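Local structure of AcrVIA1 (Listeria seeligeri, 6VRB) at residues Tyr3-Phe15 with Leu18-Leu31. The protein is an anti-CRISPR that probably blocks RNA-guided RNA cleavage by the type VI-A CRISPR effector Cas13a. Sequence-based numbering, arbitrary orientation.
Sequences YYIKDLKVKGKIF and LMNKEAVEGLITFL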
loop_
_atom_site.group_PDB
_atom_site.type_symbol
_atom_site.label_atom_id
_atom_site.label_comp_id
_atom_site.label_asym_id
_atom_site.label_seq_id
_atom_site.Cartn_x
_atom_site.Cartn_y
_atom_site.Cartn_z
ATOM N N TYR C 3 -3.621 20.896 21.587
ATOM C CA TYR C 3 -3.433 21.825 20.486
ATOM C C TYR C 3 -2.620 21.139 19.402
ATOM O O TYR C 3 -1.389 21.091 19.478
ATOM C CB TYR C 3 -2.754 23.098 20.974
ATOM C CG TYR C 3 -3.580 23.815 22.003
ATOM C CD1 TYR C 3 -4.687 24.560 21.631
ATOM C CD2 TYR C 3 -3.259 23.743 23.347
ATOM C CE1 TYR C 3 -5.452 25.211 22.563
ATOM C CE2 TYR C 3 -4.017 24.397 24.292
ATOM C CZ TYR C 3 -5.114 25.130 23.892
ATOM O OH TYR C 3 -5.873 25.785 24.832
ATOM N N TYR C 4 -3.313 20.594 18.412
ATOM C CA TYR C 4 -2.669 19.815 17.368
ATOM C C TYR C 4 -3.545 19.920 16.133
ATOM O O TYR C 4 -4.557 19.226 16.045
ATOM C CB TYR C 4 -2.508 18.367 17.800
ATOM C CG TYR C 4 -1.868 17.487 16.764
ATOM C CD1 TYR C 4 -0.497 17.495 16.573
ATOM C CD2 TYR C 4 -2.636 16.658 15.964
ATOM C CE1 TYR C 4 0.089 16.697 15.622
ATOM C CE2 TYR C 4 -2.059 15.861 15.011
ATOM C CZ TYR C 4 -0.698 15.882 14.845
ATOM O OH TYR C 4 -0.117 15.084 13.896
ATOM N N ILE C 5 -3.175 20.797 15.198
ATOM C CA ILE C 5 -3.859 20.931 13.919
ATOM C C ILE C 5 -2.764 20.803 12.868
ATOM O O ILE C 5 -1.576 20.885 13.177
ATOM C CB ILE C 5 -4.628 22.272 13.784
ATOM C CG1 ILE C 5 -5.369 22.621 15.066
ATOM C CG2 ILE C 5 -5.754 22.152 12.796
ATOM C CD1 ILE C 5 -5.926 24.019 15.102
ATOM N N LYS C 6 -3.165 20.353 11.679
ATOM C CA LYS C 6 -2.210 20.172 10.555
ATOM C C LYS C 6 -1.964 21.531 9.894
ATOM O O LYS C 6 -2.742 22.462 10.168
ATOM C CB LYS C 6 -2.714 19.100 9.584
ATOM C CG LYS C 6 -1.633 18.449 8.731
ATOM C CD LYS C 6 -1.953 17.021 8.354
ATOM C CE LYS C 6 -1.810 16.056 9.512
ATOM N NZ LYS C 6 -0.388 15.804 9.842
ATOM N N ASP C 7 -0.909 21.657 9.085
ATOM C CA ASP C 7 -0.650 22.970 8.443
ATOM C C ASP C 7 -1.883 23.324 7.610
ATOM O O ASP C 7 -2.322 22.474 6.819
ATOM C CB ASP C 7 0.605 22.928 7.570
ATOM C CG ASP C 7 1.897 22.897 8.364
ATOM O OD1 ASP C 7 1.823 22.705 9.592
ATOM O OD2 ASP C 7 2.966 23.066 7.747
ATOM N N LEU C 8 -2.391 24.547 7.767
ATOM C CA LEU C 8 -3.613 24.979 7.041
ATOM C C LEU C 8 -3.308 26.233 6.226
ATOM O O LEU C 8 -2.747 27.180 6.795
ATOM C CB LEU C 8 -4.707 25.289 8.065
ATOM C CG LEU C 8 -5.338 24.085 8.758
ATOM C CD1 LEU C 8 -6.350 24.536 9.796
ATOM C CD2 LEU C 8 -5.997 23.164 7.747
ATOM N N LYS C 9 -3.682 26.234 4.947
ATOM C CA LYS C 9 -3.514 27.452 4.116
ATOM C C LYS C 9 -4.858 28.175 4.187
ATOM O O LYS C 9 -5.830 27.651 3.625
ATOM C CB LYS C 9 -3.164 27.074 2.675
ATOM C CG LYS C 9 -3.167 28.222 1.680
ATOM C CD LYS C 9 -2.887 27.763 0.267
ATOM C CE LYS C 9 -1.586 26.997 0.149
ATOM N NZ LYS C 9 -1.428 26.385 -1.192
ATOM N N VAL C 10 -4.908 29.321 4.867
ATOM C CA VAL C 10 -6.210 30.031 5.021
ATOM C C VAL C 10 -6.176 31.346 4.246
ATOM O O VAL C 10 -5.316 32.192 4.540
ATOM C CB VAL C 10 -6.543 30.281 6.504
ATOM C CG1 VAL C 10 -7.879 30.989 6.660
ATOM C CG2 VAL C 10 -6.521 28.996 7.313
ATOM N N LYS C 11 -7.110 31.500 3.311
ATOM C CA LYS C 11 -7.241 32.762 2.524
ATOM C C LYS C 11 -5.878 33.340 2.119
ATOM O O LYS C 11 -5.687 34.559 2.287
ATOM C CB LYS C 11 -8.277 33.757 3.066
ATOM C CG LYS C 11 -8.281 34.060 4.557
ATOM C CD LYS C 11 -9.451 34.940 4.931
ATOM C CE LYS C 11 -10.682 34.618 4.111
ATOM N NZ LYS C 11 -11.736 35.649 4.257
ATOM N N GLY C 12 -4.976 32.491 1.621
ATOM C CA GLY C 12 -3.656 32.924 1.122
ATOM C C GLY C 12 -2.559 32.964 2.174
ATOM O O GLY C 12 -1.397 33.139 1.771
ATOM N N LYS C 13 -2.876 32.807 3.464
ATOM C CA LYS C 13 -1.795 32.793 4.435
ATOM C C LYS C 13 -1.640 31.404 5.031
ATOM O O LYS C 13 -2.621 30.781 5.437
ATOM C CB LYS C 13 -2.057 33.810 5.548
ATOM C CG LYS C 13 -0.908 33.966 6.519
ATOM C CD LYS C 13 -1.201 35.028 7.553
ATOM C CE LYS C 13 0.008 35.261 8.431
ATOM N NZ LYS C 13 0.330 34.059 9.246
ATOM N N ILE C 14 -0.395 30.933 5.096
ATOM C CA ILE C 14 -0.111 29.562 5.607
ATOM C C ILE C 14 0.216 29.624 7.100
ATOM O O ILE C 14 1.104 30.406 7.482
ATOM C CB ILE C 14 1.038 28.912 4.813
ATOM C CG1 ILE C 14 0.680 28.751 3.334
ATOM C CG2 ILE C 14 1.446 27.590 5.441
ATOM C CD1 ILE C 14 0.384 30.053 2.634
ATOM N N PHE C 15 -0.484 28.813 7.895
ATOM C CA PHE C 15 -0.233 28.705 9.353
ATOM C C PHE C 15 0.449 27.352 9.570
ATOM O O PHE C 15 -0.132 26.331 9.170
ATOM C CB PHE C 15 -1.548 28.805 10.130
ATOM C CG PHE C 15 -2.249 30.133 10.012
ATOM C CD1 PHE C 15 -3.038 30.426 8.911
ATOM C CD2 PHE C 15 -2.123 31.092 11.001
ATOM C CE1 PHE C 15 -3.681 31.647 8.804
ATOM C CE2 PHE C 15 -2.769 32.314 10.894
ATOM C CZ PHE C 15 -3.545 32.589 9.795
ATOM N N LEU C 18 1.210 24.373 14.233
ATOM C CA LEU C 18 0.062 24.663 15.131
ATOM C C LEU C 18 -0.025 23.543 16.167
ATOM O O LEU C 18 -1.056 22.852 16.197
ATOM C CB LEU C 18 -1.222 24.706 14.296
ATOM C CG LEU C 18 -1.269 25.767 13.200
ATOM C CD1 LEU C 18 -2.395 25.481 12.220
ATOM C CD2 LEU C 18 -1.423 27.154 13.799
ATOM N N MET C 19 1.012 23.393 16.996
ATOM C CA MET C 19 1.015 22.348 18.055
ATOM C C MET C 19 1.181 22.981 19.441
ATOM O O MET C 19 1.609 22.264 20.360
ATOM C CB MET C 19 2.151 21.349 17.817
ATOM C CG MET C 19 2.257 20.899 16.376
ATOM S SD MET C 19 0.871 19.845 15.887
ATOM C CE MET C 19 1.362 19.413 14.219
ATOM N N ASN C 20 0.852 24.267 19.582
ATOM C CA ASN C 20 0.970 24.947 20.900
ATOM C C ASN C 20 -0.287 25.789 21.148
ATOM O O ASN C 20 -1.078 25.954 20.205
ATOM C CB ASN C 20 2.265 25.753 21.022
ATOM C CG ASN C 20 2.213 27.077 20.294
ATOM O OD1 ASN C 20 1.308 27.880 20.517
ATOM N ND2 ASN C 20 3.179 27.319 19.426
ATOM N N LYS C 21 -0.450 26.303 22.370
ATOM C CA LYS C 21 -1.645 27.110 22.731
ATOM C C LYS C 21 -1.543 28.515 22.128
ATOM O O LYS C 21 -2.597 29.157 21.970
ATOM C CB LYS C 21 -1.794 27.198 24.252
ATOM C CG LYS C 21 -3.086 27.836 24.740
ATOM C CD LYS C 21 -2.932 28.585 26.045
ATOM C CE LYS C 21 -4.059 29.562 26.303
ATOM N NZ LYS C 21 -4.818 29.212 27.527
ATOM N N GLU C 22 -0.328 28.974 21.813
ATOM C CA GLU C 22 -0.163 30.305 21.253
ATOM C C GLU C 22 -0.367 30.345 19.749
ATOM O O GLU C 22 -0.816 31.370 19.228
ATOM C CB GLU C 22 1.220 30.851 21.599
ATOM C CG GLU C 22 1.420 31.096 23.082
ATOM C CD GLU C 22 0.537 32.210 23.614
ATOM O OE1 GLU C 22 0.258 33.168 22.863
ATOM O OE2 GLU C 22 0.119 32.126 24.787
ATOM N N ALA C 23 -0.048 29.266 19.040
ATOM C CA ALA C 23 -0.227 29.254 17.597
ATOM C C ALA C 23 -1.640 28.870 17.187
ATOM O O ALA C 23 -2.064 29.216 16.082
ATOM C CB ALA C 23 0.772 28.300 16.954
ATOM N N VAL C 24 -2.373 28.163 18.044
ATOM C CA VAL C 24 -3.778 27.896 17.767
ATOM C C VAL C 24 -4.609 29.146 17.993
ATOM O O VAL C 24 -5.469 29.487 17.175
ATOM C CB VAL C 24 -4.267 26.714 18.620
ATOM C CG1 VAL C 24 -5.762 26.527 18.484
ATOM C CG2 VAL C 24 -3.564 25.453 18.195
ATOM N N GLU C 25 -4.342 29.876 19.077
ATOM C CA GLU C 25 -5.129 31.068 19.378
ATOM C C GLU C 25 -4.792 32.223 18.450
ATOM O O GLU C 25 -5.598 33.146 18.296
ATOM C CB GLU C 25 -4.927 31.473 20.835
ATOM C CG GLU C 25 -5.529 30.486 21.806
ATOM C CD GLU C 25 -7.039 30.434 21.717
ATOM O OE1 GLU C 25 -7.665 31.493 21.496
ATOM O OE2 GLU C 25 -7.601 29.329 21.850
ATOM N N GLY C 26 -3.619 32.190 17.822
ATOM C CA GLY C 26 -3.337 33.137 16.762
ATOM C C GLY C 26 -4.077 32.813 15.483
ATOM O O GLY C 26 -4.245 33.681 14.624
ATOM N N LEU C 27 -4.535 31.568 15.336
ATOM C CA LEU C 27 -5.294 31.200 14.149
ATOM C C LEU C 27 -6.777 31.476 14.320
ATOM O O LEU C 27 -7.448 31.819 13.344
ATOM C CB LEU C 27 -5.063 29.727 13.801
ATOM C CG LEU C 27 -5.532 29.198 12.438
ATOM C CD1 LEU C 27 -4.584 28.151 11.984
ATOM C CD2 LEU C 27 -6.905 28.579 12.464
ATOM N N ILE C 28 -7.309 31.323 15.531
ATOM C CA ILE C 28 -8.731 31.555 15.751
ATOM C C ILE C 28 -9.048 33.041 15.669
ATOM O O ILE C 28 -10.059 33.443 15.080
ATOM C CB ILE C 28 -9.159 30.945 17.097
ATOM C CG1 ILE C 28 -8.921 29.439 17.086
ATOM C CG2 ILE C 28 -10.621 31.221 17.391
ATOM C CD1 ILE C 28 -9.091 28.787 18.426
ATOM N N THR C 29 -8.172 33.886 16.214
ATOM C CA THR C 29 -8.377 35.328 16.116
ATOM C C THR C 29 -8.165 35.849 14.703
ATOM O O THR C 29 -8.673 36.923 14.377
ATOM C CB THR C 29 -7.458 36.070 17.082
ATOM O OG1 THR C 29 -6.093 35.759 16.782
ATOM C CG2 THR C 29 -7.772 35.683 18.513
ATOM N N PHE C 30 -7.423 35.123 13.867
ATOM C CA PHE C 30 -7.349 35.477 12.457
ATOM C C PHE C 30 -8.658 35.164 11.745
ATOM O O PHE C 30 -9.039 35.865 10.803
ATOM C CB PHE C 30 -6.197 34.733 11.788
ATOM C CG PHE C 30 -6.019 35.065 10.332
ATOM C CD1 PHE C 30 -5.380 36.228 9.948
ATOM C CD2 PHE C 30 -6.496 34.214 9.349
ATOM C CE1 PHE C 30 -5.214 36.532 8.615
ATOM C CE2 PHE C 30 -6.340 34.517 8.019
ATOM C CZ PHE C 30 -5.695 35.675 7.650
ATOM N N LEU C 31 -9.355 34.108 12.175
ATOM C CA LEU C 31 -10.583 33.701 11.506
ATOM C C LEU C 31 -11.742 34.639 11.783
ATOM O O LEU C 31 -12.613 34.793 10.923
ATOM C CB LEU C 31 -10.968 32.281 11.916
ATOM C CG LEU C 31 -10.046 31.198 11.367
ATOM C CD1 LEU C 31 -10.423 29.836 11.888
ATOM C CD2 LEU C 31 -10.086 31.218 9.863
#
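Phe15, Leu27 and Phe30 form an apolar cluster in the seam between the N-terminal β-hairpin and the helix that follows it. Leu27 covers one face of the Phe15 ring in a CH-π contact, its CG 4.2 Å from the ring centroid, while its CD1 reaches back to Phe15 CB and CG. With CG anti to the backbone N (chi1 -178°), Phe30 extends from the helix toward the hairpin, and Phe15 CZ sits above its face, near the rim. The two ring planes are inclined at 59°, with centroids 5.1 Å apart. A second CH-π contact lies at the helix start, where Lys21 CA stands over the centre of the Tyr3 ring, 3.8 Å from its centroid, and the aliphatic part of Lys21 runs alongside the tyrosine.

Aliphatic packing fills in around these rings. Val24 CG2 touches Tyr3 CD1 at 3.7 Å and also meets Ile5 CD1; Leu18 lies between Ile5 and Phe15, and Val10 CG1 comes to the edge of the Phe30 ring and against Leu31 CD2.

One backbone hydrogen bond joins the segments, nearly straight, from Ile5 N to Leu18 O (3.1 Å), tying the lead-in to the hairpin to the turn before the helix. There Asn20 occupies the N-cap position.

The type I' turn from Val10 to Lys13 closes the hairpin of strands 8-10 and 13-15, and strand 13-15 runs roughly antiparallel to the helical segment 21-31, at 150°. Leu117 of helix 115-121 packs against Ile5, Leu8 and Leu27, so that helix 115-121 touches the lead-in, strand 8-10 and helix 21-33.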